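Local coordinates for protein HemO (Neisseria meningitidis, PDB 1J77) that binds heme and probably catalyses the oxidative opening of its porphyrin ring, as heme oxygenases do, at residues Ile43-Val51 with Asp84-Phe95. Numbering follows the deposited sequence.
Sequences IKFLKLQSV and DLKDLGEEPYKF
Tyr93 swings its ring away from its own backbone N (chi1 -177°) and under Lys47, whose CG lies opposite its carbonyl carbon (chi1 -70°) and whose chain runs extended from there to NZ. The aliphatic part of Lys47 therefore crosses the ring: CB sits 3.8 Å from the Tyr93 centroid, 12° off the normal, a CH-pi contact centred on one face. Val51 divides its branches between two rings, CG2 meeting the Tyr93 edge in plane at CE2 (3.7 Å) and CG1 covering a Phe95 face off-centre. Beyond the tyrosine, Lys47 NZ makes a long salt bridge to Glu90 OE1 (3.9 Å), and one water joins the two, accepting from NZ and donating to OE1. No direct hydrogen bond links the segments; water also mediates at Ser50, whose OG holds two molecules, one accepting from Tyr93 N (3.2 Å) and the other donating to Tyr93 O (2.9 Å). Leu46 packs CB on Leu85 CD2 (3.8 Å), while Ile43 rests against Leu88 and the bent chain of Glu90. Positive-phi Gly89 completes a Schellman motif, with Glu90 N bonded to Leu85 O (2.9 Å), and the chain then turns back along 43-51. In this all-helical fold, the contact joins helix 39-60 to the end of helix 78-87 and the loop after it; Asp84 reaches Arg140 and His141, while helix 167-192 packs on Phe45 and Leu48.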
ATOM      1  N   ILE A  43       6.605  11.837  -9.743  1.00 23.04           N
ATOM      2  CA  ILE A  43       5.509  12.607  -9.142  1.00 22.82           C
ATOM      3  C   ILE A  43       4.193  11.876  -9.393  1.00 21.76           C
ATOM      4  O   ILE A  43       3.326  11.814  -8.508  1.00 20.66           O
ATOM      5  CB  ILE A  43       5.521  14.076  -9.658  1.00 24.47           C
ATOM      6  CG1 ILE A  43       6.620  14.846  -8.929  1.00 25.27           C
ATOM      7  CG2 ILE A  43       4.189  14.689  -9.454  1.00 24.56           C
ATOM      8  CD1 ILE A  43       6.993  16.193  -9.544  1.00 25.80           C
ATOM      9  N   LYS A  44       4.043  11.279 -10.555  1.00 21.73           N
ATOM     10  CA  LYS A  44       2.852  10.471 -10.830  1.00 21.40           C
ATOM     11  C   LYS A  44       2.740   9.321  -9.837  1.00 20.90           C
ATOM     12  O   LYS A  44       1.635   9.004  -9.344  1.00 21.58           O
ATOM     13  CB  LYS A  44       2.923   9.927 -12.247  0.60 21.45           C
ATOM     14  CG  LYS A  44       3.495  10.952 -13.276  0.60 23.90           C
ATOM     15  CD  LYS A  44       3.423  10.384 -14.697  0.60 25.98           C
ATOM     16  CE  LYS A  44       3.736  11.387 -15.757  0.60 26.19           C
ATOM     17  NZ  LYS A  44       3.020  11.004 -16.986  0.60 28.07           N
ATOM     18  N   PHE A  45       3.855   8.724  -9.523  1.00 19.81           N
ATOM     19  CA  PHE A  45       3.916   7.649  -8.572  1.00 19.87           C
ATOM     20  C   PHE A  45       3.524   8.160  -7.195  1.00 19.57           C
ATOM     21  O   PHE A  45       2.785   7.520  -6.474  1.00 20.28           O
ATOM     22  CB  PHE A  45       5.304   7.027  -8.550  1.00 19.91           C
ATOM     23  CG  PHE A  45       5.448   5.939  -7.585  1.00 20.63           C
ATOM     24  CD1 PHE A  45       4.754   4.774  -7.794  1.00 22.27           C
ATOM     25  CD2 PHE A  45       6.248   6.063  -6.450  1.00 21.43           C
ATOM     26  CE1 PHE A  45       4.814   3.763  -6.880  1.00 22.63           C
ATOM     27  CE2 PHE A  45       6.328   5.024  -5.538  1.00 23.27           C
ATOM     28  CZ  PHE A  45       5.640   3.872  -5.791  1.00 21.62           C
ATOM     29  N   LEU A  46       4.094   9.293  -6.797  1.00 18.73           N
ATOM     30  CA  LEU A  46       3.754   9.848  -5.497  1.00 18.73           C
ATOM     31  C   LEU A  46       2.261  10.178  -5.414  1.00 18.42           C
ATOM     32  O   LEU A  46       1.649  10.035  -4.324  1.00 19.25           O
ATOM     33  CB  LEU A  46       4.596  11.109  -5.250  1.00 18.59           C
ATOM     34  CG  LEU A  46       6.073  10.937  -4.882  1.00 19.31           C
ATOM     35  CD1 LEU A  46       6.687  12.301  -4.577  1.00 20.61           C
ATOM     36  CD2 LEU A  46       6.378  10.015  -3.776  1.00 20.37           C
ATOM     37  N   LYS A  47       1.665  10.677  -6.487  1.00 18.40           N
ATOM     38  CA  LYS A  47       0.220  10.991  -6.521  1.00 18.80           C
ATOM     39  C   LYS A  47      -0.607   9.710  -6.273  1.00 18.53           C
ATOM     40  O   LYS A  47      -1.518   9.685  -5.424  1.00 19.35           O
ATOM     41  CB  LYS A  47      -0.195  11.770  -7.791  1.00 20.55           C
ATOM     42  CG  LYS A  47       0.329  13.162  -7.793  1.00 21.83           C
ATOM     43  CD  LYS A  47       0.126  13.774  -9.118  1.00 23.45           C
ATOM     44  CE  LYS A  47       0.704  15.204  -9.129  1.00 24.97           C
ATOM     45  NZ  LYS A  47       0.387  15.868 -10.431  1.00 27.57           N
ATOM     46  N   LEU A  48      -0.257   8.640  -6.962  1.00 17.80           N
ATOM     47  CA  LEU A  48      -0.886   7.357  -6.796  1.00 17.19           C
ATOM     48  C   LEU A  48      -0.755   6.875  -5.334  1.00 16.48           C
ATOM     49  O   LEU A  48      -1.762   6.487  -4.718  1.00 16.83           O
ATOM     50  CB  LEU A  48      -0.294   6.358  -7.790  1.00 17.44           C
ATOM     51  CG  LEU A  48      -0.297   4.881  -7.382  1.00 17.15           C
ATOM     52  CD1 LEU A  48      -1.719   4.401  -7.389  1.00 18.43           C
ATOM     53  CD2 LEU A  48       0.624   4.096  -8.369  1.00 18.29           C
ATOM     54  N   GLN A  49       0.462   6.936  -4.789  1.00 16.36           N
ATOM     55  CA  GLN A  49       0.708   6.543  -3.417  1.00 16.07           C
ATOM     56  C   GLN A  49      -0.137   7.410  -2.467  1.00 17.70           C
ATOM     57  O   GLN A  49      -0.667   6.905  -1.467  1.00 17.93           O
ATOM     58  CB  GLN A  49       2.211   6.662  -3.069  1.00 17.38           C
ATOM     59  CG  GLN A  49       3.148   5.727  -3.825  1.00 16.91           C
ATOM     60  CD  GLN A  49       3.154   4.350  -3.233  1.00 17.97           C
ATOM     61  OE1 GLN A  49       4.090   3.966  -2.502  1.00 21.80           O
ATOM     62  NE2 GLN A  49       2.118   3.568  -3.543  1.00 17.58           N
ATOM     63  N   SER A  50      -0.255   8.702  -2.757  1.00 18.26           N
ATOM     64  CA  SER A  50      -1.071   9.614  -1.899  1.00 18.60           C
ATOM     65  C   SER A  50      -2.515   9.184  -1.784  1.00 17.38           C
ATOM     66  O   SER A  50      -3.102   9.174  -0.670  1.00 17.46           O
ATOM     67  CB  SER A  50      -1.048  11.074  -2.420  1.00 19.68           C
ATOM     68  OG  SER A  50      -1.830  11.892  -1.557  1.00 24.06           O
ATOM     69  N   VAL A  51      -3.111   8.813  -2.890  1.00 16.87           N
ATOM     70  CA  VAL A  51      -4.502   8.424  -2.927  1.00 15.97           C
ATOM     71  C   VAL A  51      -4.700   7.137  -2.165  1.00 15.75           C
ATOM     72  O   VAL A  51      -5.650   6.990  -1.356  1.00 16.83           O
ATOM     73  CB  VAL A  51      -5.029   8.265  -4.381  1.00 16.68           C
ATOM     74  CG1 VAL A  51      -6.455   7.742  -4.430  1.00 16.96           C
ATOM     75  CG2 VAL A  51      -4.943   9.572  -5.081  1.00 18.50           C
ATOM     76  N   ASP A  84       6.744  13.961   0.940  1.00 25.02           N
ATOM     77  CA  ASP A  84       7.553  13.671  -0.234  1.00 24.82           C
ATOM     78  C   ASP A  84       7.102  14.521  -1.405  1.00 24.66           C
ATOM     79  O   ASP A  84       7.934  14.995  -2.194  1.00 24.26           O
ATOM     80  CB  ASP A  84       7.422  12.186  -0.602  1.00 24.09           C
ATOM     81  CG  ASP A  84       8.213  11.280   0.313  1.00 24.86           C
ATOM     82  OD1 ASP A  84       9.230  11.749   0.904  1.00 24.91           O
ATOM     83  OD2 ASP A  84       7.901  10.083   0.530  1.00 24.52           O
ATOM     84  N   LEU A  85       5.787  14.693  -1.562  1.00 23.95           N
ATOM     85  CA  LEU A  85       5.222  15.546  -2.601  1.00 24.11           C
ATOM     86  C   LEU A  85       5.740  16.963  -2.420  1.00 26.21           C
ATOM     87  O   LEU A  85       6.191  17.580  -3.376  1.00 25.43           O
ATOM     88  CB  LEU A  85       3.672  15.513  -2.629  1.00 24.39           C
ATOM     89  CG  LEU A  85       2.960  14.350  -3.369  1.00 24.01           C
ATOM     90  CD1 LEU A  85       1.497  14.264  -2.963  1.00 24.99           C
ATOM     91  CD2 LEU A  85       3.071  14.521  -4.872  1.00 24.40           C
ATOM     92  N   LYS A  86       5.664  17.466  -1.189  1.00 26.69           N
ATOM     93  CA  LYS A  86       6.174  18.823  -0.860  1.00 28.11           C
ATOM     94  C   LYS A  86       7.629  18.997  -1.294  1.00 29.00           C
ATOM     95  O   LYS A  86       7.985  20.011  -1.935  1.00 29.95           O
ATOM     96  CB  LYS A  86       6.006  19.119   0.632  1.00 28.24           C
ATOM     97  CG  LYS A  86       6.348  20.559   1.022  1.00 30.07           C
ATOM     98  CD  LYS A  86       5.997  20.843   2.488  1.00 33.48           C
ATOM     99  CE  LYS A  86       6.227  22.318   2.867  1.00 35.08           C
ATOM    100  NZ  LYS A  86       6.035  22.551   4.342  1.00 35.53           N
ATOM    101  N   ASP A  87       8.454  18.031  -0.926  1.00 29.16           N
ATOM    102  CA  ASP A  87       9.859  18.018  -1.284  1.00 30.22           C
ATOM    103  C   ASP A  87      10.003  18.189  -2.783  1.00 31.75           C
ATOM    104  O   ASP A  87      10.918  18.889  -3.260  1.00 32.69           O
ATOM    105  CB  ASP A  87      10.531  16.711  -0.878  1.00 29.77           C
ATOM    106  CG  ASP A  87      10.554  16.479   0.594  1.00 30.24           C
ATOM    107  OD1 ASP A  87      10.411  17.464   1.400  1.00 31.11           O
ATOM    108  OD2 ASP A  87      10.737  15.324   1.055  1.00 28.78           O
ATOM    109  N   LEU A  88       9.130  17.522  -3.542  1.00 32.05           N
ATOM    110  CA  LEU A  88       9.219  17.574  -5.003  1.00 32.20           C
ATOM    111  C   LEU A  88       8.519  18.806  -5.600  1.00 31.20           C
ATOM    112  O   LEU A  88       8.367  18.924  -6.809  1.00 31.47           O
ATOM    113  CB  LEU A  88       8.711  16.270  -5.625  1.00 32.90           C
ATOM    114  CG  LEU A  88       9.715  15.104  -5.767  1.00 34.81           C
ATOM    115  CD1 LEU A  88      10.711  15.402  -6.833  1.00 36.01           C
ATOM    116  CD2 LEU A  88      10.452  14.784  -4.490  1.00 34.30           C
ATOM    117  N   GLY A  89       8.087  19.729  -4.750  1.00 30.89           N
ATOM    118  CA  GLY A  89       7.528  20.977  -5.230  1.00 30.50           C
ATOM    119  C   GLY A  89       6.062  20.914  -5.549  1.00 30.68           C
ATOM    120  O   GLY A  89       5.523  21.794  -6.234  1.00 30.57           O
ATOM    121  N   GLU A  90       5.401  19.863  -5.045  1.00 30.33           N
ATOM    122  CA  GLU A  90       3.987  19.648  -5.297  1.00 30.65           C
ATOM    123  C   GLU A  90       3.140  19.874  -4.055  1.00 30.86           C
ATOM    124  O   GLU A  90       3.573  19.542  -2.958  1.00 31.45           O
ATOM    125  CB  GLU A  90       3.747  18.175  -5.676  1.00 30.70           C
ATOM    126  CG  GLU A  90       4.306  17.740  -7.007  1.00 32.48           C
ATOM    127  CD  GLU A  90       3.546  18.318  -8.148  1.00 32.46           C
ATOM    128  OE1 GLU A  90       2.296  18.306  -8.100  1.00 29.72           O
ATOM    129  OE2 GLU A  90       4.230  18.795  -9.107  1.00 34.39           O
ATOM    130  N   GLU A  91       1.912  20.329  -4.265  1.00 31.27           N
ATOM    131  CA  GLU A  91       0.955  20.460  -3.179  1.00 32.30           C
ATOM    132  C   GLU A  91       0.275  19.127  -2.936  1.00 31.40           C
ATOM    133  O   GLU A  91       0.376  18.214  -3.764  1.00 31.45           O
ATOM    134  CB  GLU A  91      -0.092  21.496  -3.533  1.00 33.49           C
ATOM    135  CG  GLU A  91       0.480  22.894  -3.520  1.00 37.18           C
ATOM    136  CD  GLU A  91      -0.312  23.842  -4.380  1.00 42.58           C
ATOM    137  OE1 GLU A  91      -0.936  23.370  -5.364  1.00 46.62           O
ATOM    138  OE2 GLU A  91      -0.313  25.055  -4.071  1.00 44.91           O
ATOM    139  N   PRO A  92      -0.397  18.971  -1.797  1.00 29.75           N
ATOM    140  CA  PRO A  92      -1.128  17.724  -1.557  1.00 29.24           C
ATOM    141  C   PRO A  92      -2.059  17.337  -2.731  1.00 28.66           C
ATOM    142  O   PRO A  92      -2.755  18.125  -3.355  1.00 28.90           O
ATOM    143  CB  PRO A  92      -1.883  18.017  -0.243  1.00 28.62           C
ATOM    144  CG  PRO A  92      -1.003  19.031   0.457  1.00 29.85           C
ATOM    145  CD  PRO A  92      -0.472  19.897  -0.645  1.00 30.02           C
ATOM    146  N   TYR A  93      -2.032  16.064  -3.072  1.00 27.52           N
ATOM    147  CA  TYR A  93      -2.813  15.619  -4.175  1.00 27.89           C
ATOM    148  C   TYR A  93      -4.158  15.128  -3.674  1.00 28.06           C
ATOM    149  O   TYR A  93      -4.243  14.525  -2.595  1.00 27.90           O
ATOM    150  CB  TYR A  93      -2.056  14.542  -4.934  1.00 26.98           C
ATOM    151  CG  TYR A  93      -2.776  14.067  -6.160  1.00 26.75           C
ATOM    152  CD1 TYR A  93      -2.835  14.843  -7.317  1.00 28.20           C
ATOM    153  CD2 TYR A  93      -3.401  12.837  -6.177  1.00 23.24           C
ATOM    154  CE1 TYR A  93      -3.492  14.397  -8.440  1.00 29.04           C
ATOM    155  CE2 TYR A  93      -4.056  12.374  -7.280  1.00 25.27           C
ATOM    156  CZ  TYR A  93      -4.092  13.137  -8.421  1.00 28.14           C
ATOM    157  OH  TYR A  93      -4.755  12.621  -9.497  1.00 31.25           O
ATOM    158  N   LYS A  94      -5.213  15.457  -4.406  1.00 29.52           N
ATOM    159  CA  LYS A  94      -6.546  14.980  -4.095  1.00 31.72           C
ATOM    160  C   LYS A  94      -7.122  14.197  -5.264  1.00 32.61           C
ATOM    161  O   LYS A  94      -7.212  14.699  -6.371  1.00 32.64           O
ATOM    162  CB  LYS A  94      -7.480  16.135  -3.790  1.00 32.62           C
ATOM    163  CG  LYS A  94      -8.943  15.695  -3.743  1.00 35.61           C
ATOM    164  CD  LYS A  94      -9.754  16.557  -2.773  1.00 38.61           C
ATOM    165  CE  LYS A  94     -11.130  15.970  -2.583  1.00 40.74           C
ATOM    166  NZ  LYS A  94     -10.997  14.516  -2.211  1.00 41.18           N
ATOM    167  N   PHE A  95      -7.553  12.969  -4.998  1.00 33.99           N
ATOM    168  CA  PHE A  95      -8.188  12.156  -6.011  1.00 35.81           C
ATOM    169  C   PHE A  95      -9.384  12.893  -6.590  1.00 37.78           C
ATOM    170  O   PHE A  95     -10.098  13.599  -5.885  1.00 38.46           O
ATOM    171  CB  PHE A  95      -8.643  10.833  -5.408  1.00 35.42           C
ATOM    172  CG  PHE A  95      -8.931   9.748  -6.421  1.00 34.81           C
ATOM    173  CD1 PHE A  95      -8.134   9.565  -7.522  1.00 32.47           C
ATOM    174  CD2 PHE A  95      -9.981   8.890  -6.228  1.00 34.29           C
ATOM    175  CE1 PHE A  95      -8.389   8.539  -8.420  1.00 34.14           C
ATOM    176  CE2 PHE A  95     -10.230   7.862  -7.147  1.00 33.85           C
ATOM    177  CZ  PHE A  95      -9.433   7.710  -8.222  1.00 32.10           C
TER
HETATM  178  O   HOH W   1       0.377  18.690 -10.265  1.00 32.10           O
HETATM  179  O   HOH W   2      -1.078  14.201  -0.643  1.00 24.10           O
HETATM  180  O   HOH W   3      -4.710  11.945  -1.366  1.00 30.20           O